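Concanavalin B (PDB 6CAF) may act as a carbohydrate-binding protein of jack bean seeds, built on the chitinase-like fold of glycosyl hydrolase family 18. Local coordinates at residues A[36-41]-A[289-294]; A[153-158]-A[195-200]; A[249-254]-A[298-303]. All coordinates share one frame; numbering follows the deposited sequence.

Contact 1 of 3, residues A[36-41]-A[289-294]; sequences WGQRED and LWNRQA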
ATOM      1  N   TRP A  36      -5.196   5.383  -4.011  1.00 10.78           N
ATOM      2  CA  TRP A  36      -6.343   5.945  -4.701  1.00 11.41           C
ATOM      3  C   TRP A  36      -7.613   5.635  -3.947  1.00 11.62           C
ATOM      4  O   TRP A  36      -7.802   4.509  -3.520  1.00 12.42           O
ATOM      5  CB  TRP A  36      -6.428   5.368  -6.122  1.00 11.72           C
ATOM      6  CG  TRP A  36      -7.605   5.879  -6.887  1.00 12.48           C
ATOM      7  CD1 TRP A  36      -7.626   6.989  -7.692  1.00 14.08           C
ATOM      8  CD2 TRP A  36      -8.947   5.362  -6.861  1.00 11.87           C
ATOM      9  NE1 TRP A  36      -8.908   7.192  -8.158  1.00 15.73           N
ATOM     10  CE2 TRP A  36      -9.731   6.216  -7.646  1.00 13.67           C
ATOM     11  CE3 TRP A  36      -9.552   4.244  -6.290  1.00 14.10           C
ATOM     12  CZ2 TRP A  36     -11.086   6.000  -7.839  1.00 14.62           C
ATOM     13  CZ3 TRP A  36     -10.880   4.044  -6.464  1.00 14.29           C
ATOM     14  CH2 TRP A  36     -11.635   4.900  -7.236  1.00 14.80           C
ATOM     15  N   GLY A  37      -8.486   6.617  -3.793  1.00 12.41           N
ATOM     16  CA  GLY A  37      -9.760   6.344  -3.168  1.00 14.31           C
ATOM     17  C   GLY A  37     -10.549   7.496  -2.616  1.00 14.72           C
ATOM     18  O   GLY A  37     -11.500   7.262  -1.905  1.00 16.69           O
ATOM     19  N   GLN A  38     -10.302   8.670  -2.958  1.00 16.08           N
ATOM     20  CA  GLN A  38     -10.954   9.910  -2.531  1.00 18.75           C
ATOM     21  C   GLN A  38     -11.329  10.714  -3.748  1.00 18.65           C
ATOM     22  O   GLN A  38     -10.836  10.468  -4.837  1.00 18.00           O
ATOM     23  CB  GLN A  38     -10.075  10.719  -1.583  1.00 23.93           C
ATOM     24  CG  GLN A  38      -8.781  11.253  -2.118  1.00 32.89           C
ATOM     25  CD  GLN A  38      -8.012  12.040  -1.051  1.00 35.14           C
ATOM     26  OE1 GLN A  38      -8.259  11.878   0.158  1.00 44.05           O
ATOM     27  NE2 GLN A  38      -7.137  12.935  -1.495  1.00 37.81           N
ATOM     28  N   ARG A  39     -12.339  11.565  -3.603  1.00 19.64           N
ATOM     29  CA  ARG A  39     -12.839  12.299  -4.756  1.00 21.63           C
ATOM     30  C   ARG A  39     -11.747  13.045  -5.520  1.00 21.23           C
ATOM     31  O   ARG A  39     -11.684  13.010  -6.758  1.00 20.93           O
ATOM     32  CB  ARG A  39     -13.935  13.271  -4.314  1.00 28.17           C
ATOM     33  CG  ARG A  39     -14.498  14.114  -5.445  1.00 34.47           C
ATOM     34  CD  ARG A  39     -15.581  15.079  -4.963  1.00 46.24           C
ATOM     35  NE  ARG A  39     -16.862  14.393  -4.831  1.00 73.54           N
ATOM     36  CZ  ARG A  39     -17.774  14.308  -5.795  1.00124.91           C
ATOM     37  NH1 ARG A  39     -18.905  13.656  -5.567  1.00 95.47           N
ATOM     38  NH2 ARG A  39     -17.582  14.902  -6.973  1.00171.66           N
ATOM     39  N   GLU A  40     -10.874  13.642  -4.825  1.00 19.46           N
ATOM     40  CA  GLU A  40      -9.843  14.510  -5.388  1.00 19.54           C
ATOM     41  C   GLU A  40      -8.757  13.744  -6.162  1.00 17.66           C
ATOM     42  O   GLU A  40      -7.895  14.364  -6.798  1.00 19.76           O
ATOM     43  CB  GLU A  40      -9.212  15.389  -4.290  1.00 25.72           C
ATOM     44  CG  GLU A  40     -10.191  16.389  -3.664  1.00 40.63           C
ATOM     45  CD  GLU A  40     -11.041  15.785  -2.500  1.00 52.01           C
ATOM     46  OE1 GLU A  40     -10.960  14.596  -2.170  1.00 42.15           O
ATOM     47  OE2 GLU A  40     -11.796  16.572  -1.893  1.00 84.26           O
ATOM     48  N   ASP A  41      -8.781  12.411  -5.982  1.00 16.72           N
ATOM     49  CA  ASP A  41      -7.841  11.575  -6.696  1.00 16.45           C
ATOM     50  C   ASP A  41      -8.227  11.408  -8.155  1.00 17.75           C
ATOM     51  O   ASP A  41      -7.454  10.870  -8.938  1.00 19.07           O
ATOM     52  CB  ASP A  41      -7.776  10.179  -6.083  1.00 15.57           C
ATOM     53  CG  ASP A  41      -7.189  10.160  -4.706  1.00 16.33           C
ATOM     54  OD1 ASP A  41      -6.349  11.020  -4.380  1.00 17.34           O
ATOM     55  OD2 ASP A  41      -7.538   9.210  -3.967  1.00 16.33           O
ATOM     56  N   LEU A 289       3.429   6.233  -3.280  1.00 11.01           N
ATOM     57  CA  LEU A 289       3.084   7.632  -3.080  1.00 10.86           C
ATOM     58  C   LEU A 289       1.710   7.791  -2.429  1.00 11.49           C
ATOM     59  O   LEU A 289       0.682   7.311  -2.950  1.00 11.98           O
ATOM     60  CB  LEU A 289       3.128   8.383  -4.399  1.00 12.03           C
ATOM     61  CG  LEU A 289       4.518   8.448  -5.027  1.00 13.40           C
ATOM     62  CD1 LEU A 289       4.476   9.023  -6.433  1.00 16.32           C
ATOM     63  CD2 LEU A 289       5.471   9.221  -4.166  1.00 17.10           C
ATOM     64  N   TRP A 290       1.739   8.487  -1.286  1.00 11.88           N
ATOM     65  CA  TRP A 290       0.545   8.968  -0.625  1.00 12.50           C
ATOM     66  C   TRP A 290       0.355  10.411  -1.104  1.00 13.39           C
ATOM     67  O   TRP A 290       1.167  11.267  -0.726  1.00 13.90           O
ATOM     68  CB  TRP A 290       0.707   8.927   0.911  1.00 14.52           C
ATOM     69  CG  TRP A 290      -0.467   9.526   1.590  1.00 16.28           C
ATOM     70  CD1 TRP A 290      -0.517  10.735   2.184  1.00 23.28           C
ATOM     71  CD2 TRP A 290      -1.794   9.001   1.613  1.00 16.62           C
ATOM     72  NE1 TRP A 290      -1.826  11.010   2.597  1.00 26.35           N
ATOM     73  CE2 TRP A 290      -2.616   9.934   2.285  1.00 21.29           C
ATOM     74  CE3 TRP A 290      -2.357   7.780   1.227  1.00 20.04           C
ATOM     75  CZ2 TRP A 290      -3.988   9.714   2.496  1.00 27.60           C
ATOM     76  CZ3 TRP A 290      -3.728   7.564   1.444  1.00 23.45           C
ATOM     77  CH2 TRP A 290      -4.524   8.513   2.074  1.00 24.04           C
ATOM     78  N   ASN A 291      -0.638  10.736  -1.940  1.00 14.10           N
ATOM     79  CA  ASN A 291      -1.613   9.878  -2.592  1.00 13.33           C
ATOM     80  C   ASN A 291      -1.787  10.367  -4.042  1.00 13.11           C
ATOM     81  O   ASN A 291      -1.038  11.242  -4.522  1.00 13.96           O
ATOM     82  CB  ASN A 291      -2.930   9.888  -1.833  1.00 14.88           C
ATOM     83  CG  ASN A 291      -3.550  11.275  -1.771  1.00 16.25           C
ATOM     84  OD1 ASN A 291      -2.993  12.266  -2.234  1.00 16.02           O
ATOM     85  ND2 ASN A 291      -4.748  11.337  -1.222  1.00 23.64           N
ATOM     86  N   ARG A 292      -2.752   9.798  -4.758  1.00 12.75           N
ATOM     87  CA  ARG A 292      -2.918  10.127  -6.153  1.00 12.30           C
ATOM     88  C   ARG A 292      -3.185  11.636  -6.331  1.00 13.00           C
ATOM     89  O   ARG A 292      -2.610  12.252  -7.231  1.00 13.20           O
ATOM     90  CB  ARG A 292      -4.017   9.288  -6.762  1.00 13.53           C
ATOM     91  CG  ARG A 292      -4.369   9.653  -8.189  1.00 14.31           C
ATOM     92  CD  ARG A 292      -3.242   9.500  -9.178  1.00 14.63           C
ATOM     93  NE  ARG A 292      -3.764   9.754 -10.503  1.00 16.28           N
ATOM     94  CZ  ARG A 292      -3.157  10.374 -11.510  1.00 17.21           C
ATOM     95  NH1 ARG A 292      -1.875  10.595 -11.456  1.00 16.78           N
ATOM     96  NH2 ARG A 292      -3.847  10.701 -12.597  1.00 23.85           N
ATOM     97  N   GLN A 293      -4.051  12.209  -5.503  1.00 12.96           N
ATOM     98  CA  GLN A 293      -4.336  13.640  -5.589  1.00 14.35           C
ATOM     99  C   GLN A 293      -3.056  14.454  -5.526  1.00 13.42           C
ATOM    100  O   GLN A 293      -2.830  15.370  -6.338  1.00 15.23           O
ATOM    101  CB  GLN A 293      -5.267  14.065  -4.437  1.00 16.70           C
ATOM    102  CG  GLN A 293      -5.524  15.557  -4.345  1.00 20.25           C
ATOM    103  CD  GLN A 293      -6.318  16.013  -3.147  1.00 28.45           C
ATOM    104  OE1 GLN A 293      -6.749  15.231  -2.313  1.00 37.63           O
ATOM    105  NE2 GLN A 293      -6.512  17.319  -3.066  1.00 41.41           N
ATOM    106  N   ALA A 294      -2.220  14.165  -4.532  1.00 13.14           N
ATOM    107  CA  ALA A 294      -1.007  14.927  -4.366  1.00 13.92           C
ATOM    108  C   ALA A 294      -0.043  14.731  -5.532  1.00 12.95           C
ATOM    109  O   ALA A 294       0.636  15.672  -5.957  1.00 14.28           O
ATOM    110  CB  ALA A 294      -0.361  14.585  -3.038  1.00 16.20           C
TER
HETATM  111  O   HOH W   1      -6.839  10.276 -11.485  1.00 24.85           O
HETATM  112  O   HOH W   2      -6.232   8.735  -1.542  1.00 25.73           O
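Asp41 and Gln293 supply the direct hydrogen bond of this contact: the backbone N of Gln293, in the first turn of helix 292-298, reaches Asp41 OD1 over 2.8 Å. The bond is bent and meets the carboxylate from its anti side, somewhat out of plane. The other oxygen, OD2, faces back into its own loop and takes two amides, Gly37 N at 2.8 Å on its anti lone pair and Gln38 N from above the plane. An aspartate is short enough to gather both peptide groups and still grip the helix. Asn291 is the N-cap, its OD1 accepting from Ala294 N at 3.1 Å, nearly straight at 165°; its CG sits between the backbone N and the carbonyl carbon (chi1 61°), which brings the amide round to that N-H.

The segments meet where the first barrel strand, 31-36, and the last, 284-290, end side by side in the TIM barrel. The peptide between Trp290 and Asn291 is cis, as after the tryptophan ending the last strand in other family 18 proteins.

Two waters supplement the direct bond. One donates to Asp41 OD2 at 2.8 Å and accepts from Asn291 ND2; the other donates to Asp41 O at 2.7 Å and lies in the guanidinium plane of Arg292, accepting from NH2. Arg292 spends its NE and NH1 on Thr47 and Tyr53.

Apolar contact comes from aliphatic stems. Arg292, bent at chi2, sets CG at the edge of the Trp36 indole, 4.2 Å from CD1, and 3.4 Å from Asp41 O. Farther out, Glu40 and Gln293 run side by side in the same direction, their end planes almost parallel, Glu40 CB lying against the amide.

Contact 2 of 3, residues A[153-158]-A[195-200]; sequences FDIQKP and EYLDNA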
ATOM      1  N   PHE A 153      -2.036  -4.149   3.976  1.00  9.87           N
ATOM      2  CA  PHE A 153      -2.291  -3.915   5.393  1.00 10.08           C
ATOM      3  C   PHE A 153      -1.758  -2.535   5.787  1.00 11.04           C
ATOM      4  O   PHE A 153      -0.613  -2.399   6.236  1.00 11.75           O
ATOM      5  CB  PHE A 153      -1.592  -4.982   6.237  1.00 10.70           C
ATOM      6  CG  PHE A 153      -2.250  -6.331   6.292  1.00 10.48           C
ATOM      7  CD1 PHE A 153      -2.573  -7.033   5.155  1.00 11.13           C
ATOM      8  CD2 PHE A 153      -2.454  -6.925   7.530  1.00 11.52           C
ATOM      9  CE1 PHE A 153      -3.118  -8.293   5.256  1.00 11.81           C
ATOM     10  CE2 PHE A 153      -2.947  -8.195   7.626  1.00 12.64           C
ATOM     11  CZ  PHE A 153      -3.303  -8.871   6.494  1.00 12.17           C
ATOM     12  N   ASP A 154      -2.587  -1.503   5.668  1.00 11.19           N
ATOM     13  CA  ASP A 154      -2.163  -0.146   6.035  1.00 11.57           C
ATOM     14  C   ASP A 154      -2.643   0.128   7.464  1.00 11.40           C
ATOM     15  O   ASP A 154      -3.531   0.965   7.724  1.00 12.72           O
ATOM     16  CB  ASP A 154      -2.664   0.896   5.032  1.00 12.08           C
ATOM     17  CG  ASP A 154      -1.925   2.196   5.103  1.00 14.09           C
ATOM     18  OD1 ASP A 154      -1.171   2.437   6.062  1.00 14.93           O
ATOM     19  OD2 ASP A 154      -2.148   3.032   4.195  1.00 17.09           O
ATOM     20  N   ILE A 155      -2.075  -0.623   8.388  1.00 12.02           N
ATOM     21  CA  ILE A 155      -2.587  -0.670   9.737  1.00 12.42           C
ATOM     22  C   ILE A 155      -1.878   0.390  10.562  1.00 13.30           C
ATOM     23  O   ILE A 155      -0.859   0.137  11.205  1.00 15.92           O
ATOM     24  CB  ILE A 155      -2.451  -2.081  10.328  1.00 13.02           C
ATOM     25  CG1 ILE A 155      -3.063  -3.152   9.387  1.00 12.80           C
ATOM     26  CG2 ILE A 155      -3.039  -2.156  11.726  1.00 13.63           C
ATOM     27  CD1 ILE A 155      -4.470  -2.874   8.953  1.00 13.76           C
ATOM     28  N   GLN A 156      -2.406   1.605  10.499  1.00 15.71           N
ATOM     29  CA  GLN A 156      -1.730   2.727  11.077  1.00 17.81           C
ATOM     30  C   GLN A 156      -2.424   3.303  12.289  1.00 18.37           C
ATOM     31  O   GLN A 156      -1.796   3.974  13.105  1.00 24.16           O
ATOM     32  CB  GLN A 156      -1.377   3.788  10.031  1.00 29.34           C
ATOM     33  CG  GLN A 156      -2.347   4.173   9.021  1.00 23.16           C
ATOM     34  CD  GLN A 156      -1.950   5.389   8.271  1.00 19.70           C
ATOM     35  OE1 GLN A 156      -2.095   6.490   8.768  1.00 20.65           O
ATOM     36  NE2 GLN A 156      -1.412   5.201   7.081  1.00 19.12           N
ATOM     37  N   LYS A 157      -3.706   3.008  12.411  1.00 18.17           N
ATOM     38  CA  LYS A 157      -4.539   3.533  13.450  1.00 21.87           C
ATOM     39  C   LYS A 157      -5.666   2.539  13.722  1.00 21.88           C
ATOM     40  O   LYS A 157      -6.842   2.896  13.645  1.00 21.64           O
ATOM     41  CB  LYS A 157      -5.090   4.912  13.021  1.00 27.65           C
ATOM     42  CG  LYS A 157      -5.775   5.666  14.132  1.00 33.24           C
ATOM     43  CD  LYS A 157      -6.725   6.753  13.637  1.00 41.89           C
ATOM     44  CE  LYS A 157      -7.727   6.290  12.579  1.00 62.24           C
ATOM     45  NZ  LYS A 157      -8.465   5.032  12.871  1.00 33.96           N
ATOM     46  N   PRO A 158      -5.308   1.280  14.057  1.00 18.49           N
ATOM     47  CA  PRO A 158      -6.304   0.309  14.426  1.00 17.24           C
ATOM     48  C   PRO A 158      -6.787   0.526  15.830  1.00 21.70           C
ATOM     49  O   PRO A 158      -6.182   1.277  16.586  1.00 24.25           O
ATOM     50  CB  PRO A 158      -5.556  -1.012  14.363  1.00 17.80           C
ATOM     51  CG  PRO A 158      -4.187  -0.612  14.849  1.00 18.68           C
ATOM     52  CD  PRO A 158      -3.953   0.744  14.215  1.00 18.47           C
ATOM     53  N   GLU A 195       4.647  -0.689  15.909  1.00 16.27           N
ATOM     54  CA  GLU A 195       3.764  -0.979  17.053  1.00 21.31           C
ATOM     55  C   GLU A 195       2.599  -1.888  16.718  1.00 17.83           C
ATOM     56  O   GLU A 195       2.119  -2.624  17.579  1.00 24.31           O
ATOM     57  CB  GLU A 195       3.211   0.340  17.625  1.00 29.58           C
ATOM     58  CG  GLU A 195       1.850   0.271  18.319  1.00 47.06           C
ATOM     59  CD  GLU A 195       1.474   1.555  19.053  1.00 42.95           C
ATOM     60  OE1 GLU A 195       1.761   2.664  18.525  1.00 53.78           O
ATOM     61  OE2 GLU A 195       0.887   1.452  20.168  1.00 48.99           O
ATOM     62  N   TYR A 196       2.133  -1.834  15.479  1.00 15.04           N
ATOM     63  CA  TYR A 196       0.961  -2.594  15.091  1.00 14.54           C
ATOM     64  C   TYR A 196       1.247  -3.817  14.252  1.00 13.21           C
ATOM     65  O   TYR A 196       0.545  -4.824  14.363  1.00 16.06           O
ATOM     66  CB  TYR A 196      -0.045  -1.697  14.363  1.00 15.95           C
ATOM     67  CG  TYR A 196      -0.448  -0.521  15.168  1.00 17.44           C
ATOM     68  CD1 TYR A 196      -1.138  -0.687  16.355  1.00 20.89           C
ATOM     69  CD2 TYR A 196      -0.179   0.771  14.736  1.00 19.64           C
ATOM     70  CE1 TYR A 196      -1.513   0.405  17.125  1.00 24.81           C
ATOM     71  CE2 TYR A 196      -0.546   1.873  15.490  1.00 26.17           C
ATOM     72  CZ  TYR A 196      -1.222   1.680  16.684  1.00 29.00           C
ATOM     73  OH  TYR A 196      -1.630   2.752  17.428  1.00 36.37           O
ATOM     74  N   LEU A 197       2.271  -3.721  13.398  1.00 11.62           N
ATOM     75  CA  LEU A 197       2.510  -4.723  12.392  1.00 10.96           C
ATOM     76  C   LEU A 197       3.732  -5.586  12.647  1.00 12.13           C
ATOM     77  O   LEU A 197       4.009  -6.470  11.833  1.00 12.98           O
ATOM     78  CB  LEU A 197       2.622  -4.057  11.018  1.00 12.39           C
ATOM     79  CG  LEU A 197       1.299  -3.598  10.409  1.00 12.43           C
ATOM     80  CD1 LEU A 197       1.555  -2.640   9.253  1.00 15.11           C
ATOM     81  CD2 LEU A 197       0.493  -4.804   9.977  1.00 17.25           C
ATOM     82  N   ASP A 198       4.477  -5.390  13.732  1.00 11.67           N
ATOM     83  CA  ASP A 198       5.694  -6.177  13.881  1.00 12.45           C
ATOM     84  C   ASP A 198       5.435  -7.680  13.882  1.00 12.32           C
ATOM     85  O   ASP A 198       6.135  -8.430  13.209  1.00 13.47           O
ATOM     86  CB  ASP A 198       6.530  -5.797  15.089  1.00 14.45           C
ATOM     87  CG  ASP A 198       7.961  -6.363  15.007  1.00 15.85           C
ATOM     88  OD1 ASP A 198       8.649  -6.137  14.000  1.00 19.48           O
ATOM     89  OD2 ASP A 198       8.370  -7.049  15.954  1.00 19.37           O
ATOM     90  N   ASN A 199       4.459  -8.138  14.668  1.00 12.33           N
ATOM     91  CA  ASN A 199       4.214  -9.586  14.699  1.00 13.49           C
ATOM     92  C   ASN A 199       3.827 -10.092  13.307  1.00 13.25           C
ATOM     93  O   ASN A 199       4.281 -11.162  12.872  1.00 14.03           O
ATOM     94  CB  ASN A 199       3.135  -9.965  15.700  1.00 15.40           C
ATOM     95  CG  ASN A 199       3.613  -9.925  17.106  1.00 22.28           C
ATOM     96  OD1 ASN A 199       4.792  -9.944  17.387  1.00 27.14           O
ATOM     97  ND2 ASN A 199       2.670  -9.966  18.010  1.00 32.92           N
ATOM     98  N   ALA A 200       2.973  -9.347  12.607  1.00 11.66           N
ATOM     99  CA  ALA A 200       2.627  -9.765  11.252  1.00 11.68           C
ATOM    100  C   ALA A 200       3.868  -9.819  10.356  1.00 10.78           C
ATOM    101  O   ALA A 200       4.059 -10.778   9.595  1.00 12.16           O
ATOM    102  CB  ALA A 200       1.562  -8.847  10.682  1.00 11.81           C
TER
HETATM  103  O   HOH W   3      -4.587   3.333  16.853  1.00 43.85           O
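Pro158 sets its CD-CG edge over one face of the Tyr196 ring, its own ring tilted away from it, and here the packing is tightest. Its CD stands 3.5 Å from the ring centroid and only 1° off the normal, a CH-pi contact over the middle of the face, while CG reaches CD1 of the same ring at 3.4 Å. Glu195 CG covers the opposite face, so the phenol is held between two aliphatic groups. Proline suits the place because its ring offers rigid, slightly polarised C-H groups to an aromatic surface.

Deeper in, Leu197 drops between the strand end and the loop: CD1 touches Phe153 O at 3.7 Å and CD2 touches Ile155 CG1 at 4.0 Å. Its CG lies beside the backbone N (chi1 -75°), which sends both methyls toward the barrel strand. Ile155, branched at CB, can serve two neighbours, turning CG2 to Tyr196 CB at 4.0 Å.

The end of the fourth TIM-barrel strand and the residues after it occupy the place of the family 18 DxxDxDxE signature, from which this protein departs: Gln156 stands where active chitinases have their catalytic glutamate. Gln156 starts its side chain away from Tyr196, and NE2 makes a straight 3.0 Å bond to Asp154 OD1, with the acceptor in the amide plane; toward Tyr196 it presents only its carbonyl O, 3.4 Å from CE2.

The outer side is looser and polar. Direct hydrogen bonds between the segments are absent; instead a water donates to Pro158 O and lies 3.1 Å from Tyr196 OH, bridging the two.

Contact 3 of 3, residues A[249-254]-A[298-303]; sequences LELPAS and TGYSTN
Tyr300, in the first turn of helix 300-308, lays its side chain along the end of strand 247-252, the seventh strand of the TIM barrel, and joins the C-terminal helix to the loop that leaves this strand. Its CG lies opposite the backbone N (chi1 -162°), which swings the ring from the helix toward the sheet. CB starts the contact against Ala253 CB at 4.2 Å; a residue as small as alanine lets the helix come this close. Farther along, CD2 is 3.7 Å from Ala253 O, and CE2 passes Pro252 O at 4.1 Å, both carbonyls approaching the ring obliquely. On the CD1 side the ring packs on Leu289 of the neighbouring last strand. At the tip, OH lies 4.0 Å from Leu251 CD1 and bonds to the carbonyl of Ile264. It also accepts from a water at 3.1 Å, which donates to Pro252 O as well. A phenylalanine here would probably keep the ring packing but leave Ile264 O without its hydroxyl partner and the water held less firmly.

The second point of contact is Thr298, which closes the preceding helix. Gly299 follows with a positive phi of 76°, a conformation glycine accepts easily, and the chain turns there into the next helix. Threonine serves with both branches. OG1 lies 2.8 Å from Ala253 O and also has Ala294 O within reach of its one proton; Tyr300 N makes a weak bond to Thr298 OG1. The other branch is apolar, its methyl CG2 resting on Ser254 CB at 3.6 Å.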
ATOM      1  N   LEU A 249       9.939   2.400  -0.367  1.00 10.77           N
ATOM      2  CA  LEU A 249       9.758   3.616   0.424  1.00 10.90           C
ATOM      3  C   LEU A 249       8.394   4.199   0.126  1.00 11.10           C
ATOM      4  O   LEU A 249       8.113   4.577  -1.024  1.00 12.89           O
ATOM      5  CB  LEU A 249      10.787   4.691   0.092  1.00 12.16           C
ATOM      6  CG  LEU A 249      12.238   4.324   0.321  1.00 13.39           C
ATOM      7  CD1 LEU A 249      12.831   3.708  -0.944  1.00 14.11           C
ATOM      8  CD2 LEU A 249      13.032   5.574   0.667  1.00 18.32           C
ATOM      9  N   GLU A 250       7.538   4.314   1.144  1.00 10.96           N
ATOM     10  CA  GLU A 250       6.291   5.053   1.000  1.00 10.51           C
ATOM     11  C   GLU A 250       6.545   6.487   1.432  1.00 11.32           C
ATOM     12  O   GLU A 250       7.055   6.733   2.530  1.00 12.11           O
ATOM     13  CB  GLU A 250       5.139   4.447   1.788  1.00 11.67           C
ATOM     14  CG  GLU A 250       3.873   5.229   1.591  1.00 11.63           C
ATOM     15  CD  GLU A 250       2.680   4.617   2.262  1.00 12.39           C
ATOM     16  OE1 GLU A 250       2.506   3.395   2.088  1.00 13.42           O
ATOM     17  OE2 GLU A 250       1.863   5.358   2.853  1.00 13.78           O
ATOM     18  N   LEU A 251       6.198   7.401   0.538  1.00 11.10           N
ATOM     19  CA  LEU A 251       6.544   8.804   0.678  1.00 11.09           C
ATOM     20  C   LEU A 251       5.332   9.657   0.342  1.00 11.41           C
ATOM     21  O   LEU A 251       4.454   9.253  -0.437  1.00 12.31           O
ATOM     22  CB  LEU A 251       7.651   9.135  -0.325  1.00 12.10           C
ATOM     23  CG  LEU A 251       8.991   8.423  -0.090  1.00 13.58           C
ATOM     24  CD1 LEU A 251       9.925   8.647  -1.269  1.00 15.70           C
ATOM     25  CD2 LEU A 251       9.573   8.864   1.225  1.00 15.67           C
ATOM     26  N   PRO A 252       5.299  10.871   0.890  1.00 12.07           N
ATOM     27  CA  PRO A 252       4.239  11.793   0.508  1.00 12.50           C
ATOM     28  C   PRO A 252       4.549  12.424  -0.836  1.00 13.26           C
ATOM     29  O   PRO A 252       5.696  12.760  -1.113  1.00 14.34           O
ATOM     30  CB  PRO A 252       4.276  12.844   1.616  1.00 14.25           C
ATOM     31  CG  PRO A 252       5.660  12.816   2.126  1.00 16.83           C
ATOM     32  CD  PRO A 252       6.216  11.454   1.882  1.00 13.22           C
ATOM     33  N   ALA A 253       3.521  12.618  -1.660  1.00 12.48           N
ATOM     34  CA  ALA A 253       3.773  13.156  -2.998  1.00 13.30           C
ATOM     35  C   ALA A 253       3.753  14.665  -3.055  1.00 14.58           C
ATOM     36  O   ALA A 253       3.999  15.227  -4.112  1.00 17.01           O
ATOM     37  CB  ALA A 253       2.809  12.570  -4.009  1.00 15.88           C
ATOM     38  N   SER A 254       3.467  15.324  -1.933  1.00 14.42           N
ATOM     39  CA  SER A 254       3.554  16.768  -1.859  1.00 16.16           C
ATOM     40  C   SER A 254       3.920  17.153  -0.438  1.00 18.20           C
ATOM     41  O   SER A 254       3.747  16.357   0.478  1.00 18.10           O
ATOM     42  CB  SER A 254       2.214  17.401  -2.209  1.00 19.08           C
ATOM     43  OG  SER A 254       1.285  17.162  -1.182  1.00 21.20           O
ATOM     44  N   THR A 298       1.484  17.692  -8.111  1.00 15.16           N
ATOM     45  CA  THR A 298       2.890  18.049  -8.138  1.00 16.47           C
ATOM     46  C   THR A 298       3.731  17.428  -9.246  1.00 14.57           C
ATOM     47  O   THR A 298       4.850  17.868  -9.507  1.00 16.50           O
ATOM     48  CB  THR A 298       3.570  17.707  -6.832  1.00 16.48           C
ATOM     49  OG1 THR A 298       3.606  16.290  -6.713  1.00 17.19           O
ATOM     50  CG2 THR A 298       2.846  18.319  -5.632  1.00 20.65           C
ATOM     51  N   GLY A 299       3.218  16.381  -9.894  1.00 13.63           N
ATOM     52  CA  GLY A 299       3.958  15.709 -10.926  1.00 14.32           C
ATOM     53  C   GLY A 299       5.059  14.802 -10.408  1.00 12.80           C
ATOM     54  O   GLY A 299       5.977  14.465 -11.153  1.00 14.08           O
ATOM     55  N   TYR A 300       4.940  14.346  -9.155  1.00 12.57           N
ATOM     56  CA  TYR A 300       6.018  13.605  -8.513  1.00 12.13           C
ATOM     57  C   TYR A 300       6.432  12.356  -9.314  1.00 12.66           C
ATOM     58  O   TYR A 300       7.588  12.211  -9.710  1.00 12.95           O
ATOM     59  CB  TYR A 300       5.590  13.240  -7.077  1.00 12.68           C
ATOM     60  CG  TYR A 300       6.734  12.859  -6.169  1.00 12.10           C
ATOM     61  CD1 TYR A 300       7.395  11.649  -6.296  1.00 14.23           C
ATOM     62  CD2 TYR A 300       7.154  13.705  -5.210  1.00 15.21           C
ATOM     63  CE1 TYR A 300       8.459  11.334  -5.450  1.00 15.06           C
ATOM     64  CE2 TYR A 300       8.191  13.388  -4.356  1.00 15.39           C
ATOM     65  CZ  TYR A 300       8.847  12.214  -4.482  1.00 14.31           C
ATOM     66  OH  TYR A 300       9.872  11.905  -3.618  1.00 17.06           O
ATOM     67  N   SER A 301       5.498  11.439  -9.547  1.00 11.85           N
ATOM     68  CA  SER A 301       5.872  10.235 -10.240  1.00 12.63           C
ATOM     69  C   SER A 301       6.301  10.504 -11.677  1.00 13.47           C
ATOM     70  O   SER A 301       7.186   9.829 -12.183  1.00 14.51           O
ATOM     71  CB  SER A 301       4.764   9.175 -10.198  1.00 13.85           C
ATOM     72  OG  SER A 301       3.551   9.636 -10.787  1.00 14.67           O
ATOM     73  N   THR A 302       5.685  11.482 -12.330  1.00 13.44           N
ATOM     74  CA  THR A 302       6.101  11.812 -13.671  1.00 13.98           C
ATOM     75  C   THR A 302       7.577  12.193 -13.712  1.00 13.39           C
ATOM     76  O   THR A 302       8.335  11.785 -14.609  1.00 15.42           O
ATOM     77  CB  THR A 302       5.195  12.919 -14.212  1.00 14.93           C
ATOM     78  OG1 THR A 302       3.897  12.344 -14.411  1.00 17.88           O
ATOM     79  CG2 THR A 302       5.703  13.438 -15.523  1.00 16.77           C
ATOM     80  N   ASN A 303       7.999  12.994 -12.742  1.00 13.03           N
ATOM     81  CA  ASN A 303       9.387  13.421 -12.681  1.00 14.27           C
ATOM     82  C   ASN A 303      10.387  12.376 -12.333  1.00 26.06           C
ATOM     83  O   ASN A 303      11.452  12.222 -12.884  1.00 23.77           O
ATOM     84  CB  ASN A 303       9.524  14.613 -11.772  1.00 14.97           C
ATOM     85  CG  ASN A 303       9.022  15.864 -12.430  1.00 16.27           C
ATOM     86  OD1 ASN A 303       9.335  16.127 -13.583  1.00 22.64           O
ATOM     87  ND2 ASN A 303       8.249  16.626 -11.723  1.00 19.06           N
TER
HETATM   88  O   HOH W   4       8.429  12.456  -0.890  1.00 13.64           O

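Overall arrangement
From the N terminus, strand 31-36 leads into 36-41, which opens contact 1; that loop closes only at 289-294, after nearly the whole barrel has been built, and joins the ends of its first and last strands. Contact 2 is nested inside, 153-158 to 195-200, tying the end of the fourth strand to the loop after the fifth; its centre lies about 22 Å from that of contact 1. Contact 3 opens at 249-254, after contact 2 has closed, and ends at 298-303, beyond contact 1, so these two cross. They also touch: Trp290 probably exchanges backbone hydrogen bonds with Leu251 and Ala253, linking the seventh and eighth strands.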